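Local coordinates for citrate synthase (Thermotoga maritima, PDB 2P2W), which probably catalyses the condensation of oxaloacetate with acetyl-CoA and water to citrate and CoA, a step of the tricarboxylic acid cycle, at residues K64-D69 with K114-A119; Y128-S133 with G311-M316; R140-L145 with G157-K162. All coordinates share one frame; numbering follows the deposited sequence.

Contact 1 (K64-D69 with K114-A119); sequences KRKMAD and KAIRVA
Met67 and Ile116 carry the apolar meeting of two helices, 57-69 and 110-133, whose backbones come close where Met67 CA lies 6.7 Å from Arg117 CA. Ile116 presents its CG2 methyl, anti to its own backbone N, directly to the other helix, and this methyl comes to 4.0 Å from Met67 CG. The two side chains cross at about a right angle, and the methionine touches with CG, ahead of its sulfur. Beyond CG the chain bends at chi3 (66°), leaving Met67 CE 4.9 Å from Ala119 CB, a looser approach one turn further along helix 110-133. The same Ile116 CG2 also receives the aliphatic part of a charged residue, with Lys66 CD 4.2 Å away.

The polar end of Lys66 turns to the same helix: NZ forms a salt bridge with Glu113, which precedes the segment 114-119. Helix 42-51 covers a flank, with Tyr51 on Ile116 and Glu43 on Met67. No hydrogen bond joins the two segments themselves. The chemistry therefore implies a buried hydrocarbon contact centred on one isoleucine methyl, with the lysine's methylenes at its margin and its ammonium carried on to a carboxylate.

Contact 2 (Y128-S133 with G311-M316); sequences YYYRYS and GFPRNM
Tyr130, whose ring reaches Pro313 across the contact, has its carbonyl O 2.8 Å from Ser133 OG. That hydroxyl also stands 2.9 Å from Tyr129 O, and its one proton could serve either carbonyl. Tyr129 O in turn accepts the backbone N of Ser133 at 2.8 Å, so the last turn of helix 110-133 is tied by side chain as well as backbone.

Across the contact the interaction is apolar. With CG anti to the backbone N (chi1 177°), the Tyr130 ring extends toward the loop 311-316, and one side of it, at CE1 and CD1, meets the proline: Pro313 CG is 3.7 Å from Tyr130 CE1. Tyrosine and proline lie oblique to one another. The methionine comes in nearer the root of the ring, Met316 CE lying 4.3 Å from Tyr130 CB. The phenol oxygen is taken up by Lys134 NZ, while Met155 and Phe156 of helix 147-156 and Tyr90 of helix 90-98 also pack against Tyr130.

The loop is itself folded back, Met316 N bonding to Pro313 O at 2.9 Å. Gly311 opens it with a positive phi (97°) and two bonds into the preceding turn: a Schellman motif ending helix 299-309, followed by the short connection to helix 317-337 within the mainly helical fold of citrate synthases.

Contact 3 (R140-L145 with G157-K162); sequences RPRKDL and GERNEK
Leu145 meets Arg159 by laying a methyl over a flat cation. Its CD2 sits 3.3 Å above one face of the Arg159 guanidinium, displaced toward the rim, and Leu145 CD2 to Arg159 NH1 is the closest approach between the two segments, 3.4 Å. Arg159 arrives there because its chain bends at chi3 (-78°), which turns the head group across the leucine, so that CD, NE and CZ all run past the same methyl. The other methyl of Leu145 does similar work within its own loop: CD1 lies 3.6 Å above the guanidinium plane of Arg142. One leucine thus gives a methyl to a face of each of two arginine head groups.

The charges are arranged around this leucine. Arg142 grips Asp144 side-on with two nitrogens, NE to OD1 at 3.1 Å and NH2 to OD2 at 2.8 Å, both oxygens lying nearly in the guanidinium plane and using their syn lone pairs. The two bonds fix the rotation of the Arg142 head group, which also makes a cation-pi contact with Tyr153. Arg159 NH2 comes within 4.3 Å of Arg142 NH2, a like-charge approach probably eased by the Asp144 carboxylate, whose OD2 is 5.3 Å from Arg159 NH2. A long, weak ion pair links Arg159 to Glu149.

In the fold, the type I turn 142-145 leads into helix 147-156, and Gly157, with positive phi, marks where that helix ends. The contact therefore joins the loops at the two ends of this helix, alongside its Glu149 and Tyr153, before the chain enters helix 163-173.

Contacts 1 and 2 are buried and apolar across their segments, whereas contact 3 is partly exposed and brings charged groups round a single leucine. Contacts 1 and 2 use two stretches of the same helix, 110-133, with centres about 22 Å apart: one packs against another helix, the other against an inter-helix loop. Contact 3 touches both. Its Lys143 NZ probably bonds to Arg65 O of contact 1 at 3.2 Å, while Tyr128 OH of contact 2 packs against Pro141 CD at 3.3 Å. The loop 140-145 thus borders helices 57-69 and 110-133, and helix 147-156, which it precedes, also packs against contact 2.

Contact 1 (K64-D69 with K114-A119)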
loop_
_atom_site.group_PDB
_atom_site.type_symbol
_atom_site.label_atom_id
_atom_site.label_comp_id
_atom_site.label_asym_id
_atom_site.label_seq_id
_atom_site.Cartn_x
_atom_site.Cartn_y
_atom_site.Cartn_z
ATOM N N LYS A 64 14.656 21.103 -14.935
ATOM C CA LYS A 64 13.428 21.861 -14.714
ATOM C C LYS A 64 12.534 21.781 -15.944
ATOM O O LYS A 64 11.315 21.687 -15.824
ATOM C CB LYS A 64 13.732 23.327 -14.378
ATOM C CG LYS A 64 14.032 23.566 -12.904
ATOM C CD LYS A 64 14.401 25.016 -12.614
ATOM C CE LYS A 64 13.224 25.949 -12.868
ATOM N NZ LYS A 64 13.198 27.087 -11.905
ATOM N N ARG A 65 13.139 21.810 -17.127
ATOM C CA ARG A 65 12.360 21.712 -18.357
ATOM C C ARG A 65 11.767 20.310 -18.498
ATOM O O ARG A 65 10.673 20.144 -19.039
ATOM C CB ARG A 65 13.225 22.037 -19.582
ATOM C CG ARG A 65 13.618 23.505 -19.691
ATOM C CD ARG A 65 13.895 23.880 -21.140
ATOM N NE ARG A 65 14.980 23.097 -21.717
ATOM C CZ ARG A 65 16.249 23.493 -21.755
ATOM N NH1 ARG A 65 16.596 24.669 -21.250
ATOM N NH2 ARG A 65 17.172 22.708 -22.294
ATOM N N LYS A 66 12.491 19.308 -18.006
ATOM C CA LYS A 66 12.032 17.922 -18.068
ATOM C C LYS A 66 10.787 17.740 -17.204
ATOM O O LYS A 66 9.761 17.231 -17.668
ATOM C CB LYS A 66 13.128 16.969 -17.576
ATOM C CG LYS A 66 12.682 15.511 -17.500
ATOM C CD LYS A 66 13.824 14.585 -17.098
ATOM C CE LYS A 66 14.769 14.342 -18.258
ATOM N NZ LYS A 66 14.370 13.119 -19.010
ATOM N N MET A 67 10.878 18.142 -15.939
ATOM C CA MET A 67 9.732 18.012 -15.051
ATOM C C MET A 67 8.550 18.807 -15.597
ATOM O O MET A 67 7.415 18.340 -15.564
ATOM C CB MET A 67 10.085 18.482 -13.636
ATOM C CG MET A 67 11.045 17.543 -12.913
ATOM S SD MET A 67 11.248 17.947 -11.166
ATOM C CE MET A 67 9.606 17.582 -10.554
ATOM N N ALA A 68 8.824 19.998 -16.122
ATOM C CA ALA A 68 7.765 20.845 -16.669
ATOM C C ALA A 68 7.092 20.207 -17.887
ATOM O O ALA A 68 5.923 20.470 -18.176
ATOM C CB ALA A 68 8.332 22.211 -17.042
ATOM N N ASP A 69 7.832 19.365 -18.596
ATOM C CA ASP A 69 7.314 18.700 -19.783
ATOM C C ASP A 69 6.510 17.436 -19.411
ATOM O O ASP A 69 5.851 16.841 -20.261
ATOM C CB ASP A 69 8.491 18.351 -20.706
ATOM C CG ASP A 69 8.069 18.103 -22.143
ATOM O OD1 ASP A 69 7.202 18.845 -22.656
ATOM O OD2 ASP A 69 8.628 17.177 -22.770
ATOM N N LYS A 114 10.697 7.141 -14.401
ATOM C CA LYS A 114 9.299 6.953 -14.046
ATOM C C LYS A 114 8.961 7.771 -12.798
ATOM O O LYS A 114 7.893 8.386 -12.716
ATOM C CB LYS A 114 9.028 5.467 -13.788
ATOM C CG LYS A 114 7.558 5.103 -13.710
ATOM C CD LYS A 114 7.349 3.606 -13.913
ATOM C CE LYS A 114 8.138 3.088 -15.110
ATOM N NZ LYS A 114 7.319 3.072 -16.354
ATOM N N ALA A 115 9.878 7.773 -11.830
ATOM C CA ALA A 115 9.685 8.512 -10.584
ATOM C C ALA A 115 9.579 10.001 -10.884
ATOM O O ALA A 115 8.720 10.692 -10.343
ATOM C CB ALA A 115 10.853 8.254 -9.631
ATOM N N ILE A 116 10.466 10.487 -11.750
ATOM C CA ILE A 116 10.476 11.893 -12.136
ATOM C C ILE A 116 9.146 12.301 -12.771
ATOM O O ILE A 116 8.588 13.355 -12.450
ATOM C CB ILE A 116 11.629 12.178 -13.133
ATOM C CG1 ILE A 116 12.976 11.967 -12.429
ATOM C CG2 ILE A 116 11.511 13.599 -13.692
ATOM C CD1 ILE A 116 14.191 12.070 -13.352
ATOM N N ARG A 117 8.636 11.459 -13.668
ATOM C CA ARG A 117 7.378 11.750 -14.348
ATOM C C ARG A 117 6.175 11.749 -13.406
ATOM O O ARG A 117 5.330 12.643 -13.467
ATOM C CB ARG A 117 7.148 10.748 -15.486
ATOM C CG ARG A 117 5.839 10.954 -16.239
ATOM C CD ARG A 117 5.923 10.382 -17.648
ATOM N NE ARG A 117 6.304 8.971 -17.654
ATOM C CZ ARG A 117 5.531 7.981 -17.216
ATOM N NH1 ARG A 117 4.322 8.243 -16.731
ATOM N NH2 ARG A 117 5.962 6.728 -17.269
ATOM N N VAL A 118 6.095 10.753 -12.531
ATOM C CA VAL A 118 4.972 10.676 -11.602
ATOM C C VAL A 118 4.977 11.873 -10.645
ATOM O O VAL A 118 3.935 12.464 -10.381
ATOM C CB VAL A 118 4.992 9.341 -10.797
ATOM C CG1 VAL A 118 6.143 9.333 -9.812
ATOM C CG2 VAL A 118 3.662 9.144 -10.085
ATOM N N ALA A 119 6.150 12.241 -10.138
ATOM C CA ALA A 119 6.244 13.381 -9.236
ATOM C C ALA A 119 5.812 14.669 -9.945
ATOM O O ALA A 119 5.160 15.531 -9.351
ATOM C CB ALA A 119 7.664 13.522 -8.723
#

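Contact 2 (Y128-S133 with G311-M316)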
loop_
_atom_site.group_PDB
_atom_site.type_symbol
_atom_site.label_atom_id
_atom_site.label_comp_id
_atom_site.label_asym_id
_atom_site.label_seq_id
_atom_site.Cartn_x
_atom_site.Cartn_y
_atom_site.Cartn_z
ATOM N N TYR A 128 -6.351 19.957 -10.840
ATOM C CA TYR A 128 -7.477 19.637 -11.711
ATOM C C TYR A 128 -8.702 19.194 -10.925
ATOM O O TYR A 128 -9.822 19.609 -11.228
ATOM C CB TYR A 128 -7.104 18.526 -12.691
ATOM C CG TYR A 128 -6.361 18.976 -13.936
ATOM C CD1 TYR A 128 -5.819 20.258 -14.040
ATOM C CD2 TYR A 128 -6.187 18.101 -15.005
ATOM C CE1 TYR A 128 -5.116 20.653 -15.188
ATOM C CE2 TYR A 128 -5.491 18.480 -16.146
ATOM C CZ TYR A 128 -4.958 19.753 -16.233
ATOM O OH TYR A 128 -4.261 20.108 -17.364
ATOM N N TYR A 129 -8.500 18.338 -9.926
ATOM C CA TYR A 129 -9.633 17.860 -9.145
ATOM C C TYR A 129 -10.228 18.995 -8.321
ATOM O O TYR A 129 -11.438 19.060 -8.123
ATOM C CB TYR A 129 -9.226 16.698 -8.233
ATOM C CG TYR A 129 -10.412 16.083 -7.528
ATOM C CD1 TYR A 129 -11.235 15.161 -8.184
ATOM C CD2 TYR A 129 -10.767 16.486 -6.246
ATOM C CE1 TYR A 129 -12.391 14.666 -7.575
ATOM C CE2 TYR A 129 -11.916 15.994 -5.628
ATOM C CZ TYR A 129 -12.723 15.090 -6.296
ATOM O OH TYR A 129 -13.860 14.617 -5.680
ATOM N N TYR A 130 -9.369 19.887 -7.848
ATOM C CA TYR A 130 -9.814 21.031 -7.070
ATOM C C TYR A 130 -10.742 21.905 -7.919
ATOM O O TYR A 130 -11.861 22.225 -7.504
ATOM C CB TYR A 130 -8.606 21.847 -6.618
ATOM C CG TYR A 130 -8.955 23.096 -5.850
ATOM C CD1 TYR A 130 -9.555 23.021 -4.593
ATOM C CD2 TYR A 130 -8.673 24.358 -6.374
ATOM C CE1 TYR A 130 -9.862 24.174 -3.874
ATOM C CE2 TYR A 130 -8.975 25.515 -5.663
ATOM C CZ TYR A 130 -9.569 25.416 -4.414
ATOM O OH TYR A 130 -9.870 26.559 -3.711
ATOM N N ARG A 131 -10.269 22.282 -9.107
ATOM C CA ARG A 131 -11.046 23.118 -10.021
ATOM C C ARG A 131 -12.347 22.419 -10.403
ATOM O O ARG A 131 -13.422 23.021 -10.375
ATOM C CB ARG A 131 -10.239 23.410 -11.290
ATOM C CG ARG A 131 -8.892 24.067 -11.039
ATOM C CD ARG A 131 -9.036 25.510 -10.565
ATOM N NE ARG A 131 -9.587 26.379 -11.603
ATOM C CZ ARG A 131 -9.677 27.702 -11.494
ATOM N NH1 ARG A 131 -9.250 28.311 -10.395
ATOM N NH2 ARG A 131 -10.197 28.418 -12.482
ATOM N N TYR A 132 -12.233 21.145 -10.765
ATOM C CA TYR A 132 -13.384 20.340 -11.152
ATOM C C TYR A 132 -14.422 20.256 -10.039
ATOM O O TYR A 132 -15.599 20.551 -10.254
ATOM C CB TYR A 132 -12.928 18.928 -11.532
ATOM C CG TYR A 132 -14.046 17.911 -11.582
ATOM C CD1 TYR A 132 -15.063 18.006 -12.533
ATOM C CD2 TYR A 132 -14.091 16.855 -10.671
ATOM C CE1 TYR A 132 -16.097 17.070 -12.578
ATOM C CE2 TYR A 132 -15.119 15.917 -10.704
ATOM C CZ TYR A 132 -16.119 16.031 -11.662
ATOM O OH TYR A 132 -17.134 15.103 -11.697
ATOM N N SER A 133 -13.984 19.861 -8.849
ATOM C CA SER A 133 -14.891 19.722 -7.714
ATOM C C SER A 133 -15.631 21.016 -7.381
ATOM O O SER A 133 -16.720 20.984 -6.814
ATOM C CB SER A 133 -14.128 19.228 -6.480
ATOM O OG SER A 133 -13.147 20.167 -6.075
ATOM N N GLY A 311 -4.218 29.077 2.223
ATOM C CA GLY A 311 -5.494 29.006 1.487
ATOM C C GLY A 311 -5.832 27.601 0.901
ATOM O O GLY A 311 -6.731 27.507 0.076
ATOM N N PHE A 312 -5.152 26.535 1.317
ATOM C CA PHE A 312 -5.460 25.204 0.801
ATOM C C PHE A 312 -6.534 24.497 1.624
ATOM O O PHE A 312 -6.626 24.694 2.835
ATOM C CB PHE A 312 -4.203 24.330 0.776
ATOM C CG PHE A 312 -3.185 24.765 -0.234
ATOM C CD1 PHE A 312 -3.239 24.285 -1.537
ATOM C CD2 PHE A 312 -2.191 25.676 0.103
ATOM C CE1 PHE A 312 -2.319 24.709 -2.496
ATOM C CE2 PHE A 312 -1.261 26.108 -0.851
ATOM C CZ PHE A 312 -1.329 25.622 -2.152
ATOM N N PRO A 313 -7.365 23.665 0.969
ATOM C CA PRO A 313 -8.433 22.920 1.647
ATOM C C PRO A 313 -7.806 21.918 2.617
ATOM O O PRO A 313 -6.799 21.291 2.297
ATOM C CB PRO A 313 -9.151 22.203 0.502
ATOM C CG PRO A 313 -8.525 22.491 -0.823
ATOM C CD PRO A 313 -7.377 23.396 -0.479
ATOM N N ARG A 314 -8.410 21.758 3.788
ATOM C CA ARG A 314 -7.894 20.843 4.802
ATOM C C ARG A 314 -7.765 19.393 4.310
ATOM O O ARG A 314 -6.869 18.656 4.703
ATOM C CB ARG A 314 -8.801 20.922 6.031
ATOM C CG ARG A 314 -8.735 22.303 6.682
ATOM C CD ARG A 314 -9.509 22.388 8.002
ATOM N NE ARG A 314 -9.276 23.700 8.620
ATOM C CZ ARG A 314 -9.852 23.955 9.808
ATOM N NH1 ARG A 314 -10.611 23.045 10.393
ATOM N NH2 ARG A 314 -9.635 25.132 10.403
ATOM N N ASN A 315 -8.713 18.965 3.454
ATOM C CA ASN A 315 -8.647 17.578 2.996
ATOM C C ASN A 315 -7.621 17.372 1.871
ATOM O O ASN A 315 -7.562 16.332 1.222
ATOM C CB ASN A 315 -10.050 17.092 2.603
ATOM C CG ASN A 315 -10.501 17.728 1.314
ATOM O OD1 ASN A 315 -10.145 18.854 0.981
ATOM N ND2 ASN A 315 -11.348 16.980 0.585
ATOM N N MET A 316 -6.802 18.429 1.636
ATOM C CA MET A 316 -5.681 18.306 0.706
ATOM C C MET A 316 -4.317 18.339 1.428
ATOM O O MET A 316 -3.264 18.126 0.831
ATOM C CB MET A 316 -5.754 19.443 -0.333
ATOM C CG MET A 316 -4.770 19.238 -1.491
ATOM S SD MET A 316 -4.530 20.721 -2.482
ATOM C CE MET A 316 -6.078 20.666 -3.397
#

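Contact 3 (R140-L145 with G157-K162)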
loop_
_atom_site.group_PDB
_atom_site.type_symbol
_atom_site.label_atom_id
_atom_site.label_comp_id
_atom_site.label_asym_id
_atom_site.label_seq_id
_atom_site.Cartn_x
_atom_site.Cartn_y
_atom_site.Cartn_z
ATOM N N ARG A 140 -4.621 24.829 -17.270
ATOM C CA ARG A 140 -3.568 23.937 -17.759
ATOM C C ARG A 140 -2.184 24.310 -17.207
ATOM O O ARG A 140 -1.899 25.459 -16.896
ATOM C CB ARG A 140 -3.556 24.006 -19.287
ATOM C CG ARG A 140 -4.922 23.684 -19.893
ATOM C CD ARG A 140 -5.197 22.177 -19.925
ATOM N NE ARG A 140 -6.565 21.913 -20.383
ATOM C CZ ARG A 140 -6.885 20.637 -20.668
ATOM N NH1 ARG A 140 -5.985 19.679 -20.529
ATOM N NH2 ARG A 140 -8.118 20.344 -21.091
ATOM N N PRO A 141 -1.300 23.307 -17.086
ATOM C CA PRO A 141 0.052 23.543 -16.577
ATOM C C PRO A 141 0.773 24.526 -17.501
ATOM O O PRO A 141 0.622 24.454 -18.721
ATOM C CB PRO A 141 0.694 22.155 -16.628
ATOM C CG PRO A 141 -0.475 21.220 -16.518
ATOM C CD PRO A 141 -1.511 21.879 -17.388
ATOM N N ARG A 142 1.541 25.446 -16.924
ATOM C CA ARG A 142 2.289 26.419 -17.715
ATOM C C ARG A 142 3.758 26.027 -17.700
ATOM O O ARG A 142 4.381 25.974 -16.637
ATOM C CB ARG A 142 2.116 27.822 -17.134
ATOM C CG ARG A 142 0.759 28.443 -17.425
ATOM C CD ARG A 142 0.630 29.792 -16.749
ATOM N NE ARG A 142 1.782 30.655 -17.009
ATOM C CZ ARG A 142 1.896 31.900 -16.559
ATOM N NH1 ARG A 142 0.921 32.429 -15.828
ATOM N NH2 ARG A 142 2.984 32.614 -16.827
ATOM N N LYS A 143 4.317 25.763 -18.877
ATOM C CA LYS A 143 5.705 25.338 -18.961
ATOM C C LYS A 143 6.720 26.419 -18.601
ATOM O O LYS A 143 7.891 26.113 -18.373
ATOM C CB LYS A 143 6.011 24.775 -20.356
ATOM C CG LYS A 143 7.061 23.664 -20.329
ATOM C CD LYS A 143 7.339 23.090 -21.709
ATOM C CE LYS A 143 8.306 21.908 -21.620
ATOM N NZ LYS A 143 9.634 22.323 -21.099
ATOM N N ASP A 144 6.283 27.675 -18.537
ATOM C CA ASP A 144 7.196 28.761 -18.186
ATOM C C ASP A 144 7.279 28.980 -16.675
ATOM O O ASP A 144 8.012 29.854 -16.213
ATOM C CB ASP A 144 6.781 30.066 -18.885
ATOM C CG ASP A 144 5.461 30.615 -18.376
ATOM O OD1 ASP A 144 4.504 29.827 -18.223
ATOM O OD2 ASP A 144 5.373 31.840 -18.142
ATOM N N LEU A 145 6.540 28.179 -15.909
ATOM C CA LEU A 145 6.539 28.291 -14.447
ATOM C C LEU A 145 7.230 27.103 -13.767
ATOM O O LEU A 145 7.269 26.002 -14.312
ATOM C CB LEU A 145 5.102 28.388 -13.927
ATOM C CG LEU A 145 4.239 29.571 -14.378
ATOM C CD1 LEU A 145 2.877 29.475 -13.704
ATOM C CD2 LEU A 145 4.919 30.888 -14.010
ATOM N N GLY A 157 -5.016 30.395 -10.208
ATOM C CA GLY A 157 -4.899 31.277 -11.357
ATOM C C GLY A 157 -4.166 32.581 -11.087
ATOM O O GLY A 157 -4.402 33.584 -11.762
ATOM N N GLU A 158 -3.273 32.575 -10.104
ATOM C CA GLU A 158 -2.509 33.771 -9.767
ATOM C C GLU A 158 -1.167 33.408 -9.136
ATOM O O GLU A 158 -0.967 32.278 -8.684
ATOM C CB GLU A 158 -3.317 34.658 -8.813
ATOM C CG GLU A 158 -3.762 33.958 -7.545
ATOM C CD GLU A 158 -4.792 34.755 -6.763
ATOM O OE1 GLU A 158 -5.178 35.850 -7.226
ATOM O OE2 GLU A 158 -5.219 34.283 -5.688
ATOM N N ARG A 159 -0.245 34.366 -9.123
ATOM C CA ARG A 159 1.070 34.151 -8.538
ATOM C C ARG A 159 1.295 35.100 -7.376
ATOM O O ARG A 159 0.983 36.289 -7.457
ATOM C CB ARG A 159 2.164 34.323 -9.590
ATOM C CG ARG A 159 2.357 33.081 -10.441
ATOM C CD ARG A 159 3.735 33.046 -11.065
ATOM N NE ARG A 159 3.848 33.919 -12.227
ATOM C CZ ARG A 159 4.997 34.188 -12.834
ATOM N NH1 ARG A 159 6.124 33.655 -12.380
ATOM N NH2 ARG A 159 5.022 34.976 -13.899
ATOM N N ASN A 160 1.849 34.564 -6.295
ATOM C CA ASN A 160 2.080 35.335 -5.084
ATOM C C ASN A 160 3.405 34.967 -4.417
ATOM O O ASN A 160 3.910 33.859 -4.588
ATOM C CB ASN A 160 0.914 35.087 -4.120
ATOM C CG ASN A 160 1.032 35.875 -2.842
ATOM O OD1 ASN A 160 1.978 35.702 -2.080
ATOM N ND2 ASN A 160 0.066 36.755 -2.597
ATOM N N GLU A 161 3.955 35.907 -3.656
ATOM C CA GLU A 161 5.215 35.707 -2.946
ATOM C C GLU A 161 5.135 34.557 -1.942
ATOM O O GLU A 161 6.150 33.948 -1.599
ATOM C CB GLU A 161 5.604 36.994 -2.216
ATOM C CG GLU A 161 6.897 36.906 -1.426
ATOM C CD GLU A 161 7.081 38.079 -0.482
ATOM O OE1 GLU A 161 6.071 38.551 0.086
ATOM O OE2 GLU A 161 8.234 38.529 -0.309
ATOM N N LYS A 162 3.924 34.270 -1.473
ATOM C CA LYS A 162 3.698 33.196 -0.510
ATOM C C LYS A 162 4.194 31.858 -1.052
ATOM O O LYS A 162 4.413 30.907 -0.296
ATOM C CB LYS A 162 2.207 33.104 -0.179
ATOM C CG LYS A 162 1.766 34.067 0.919
ATOM C CD LYS A 162 0.362 34.614 0.676
ATOM C CE LYS A 162 -0.560 33.584 0.044
ATOM N NZ LYS A 162 -1.969 33.756 0.507
#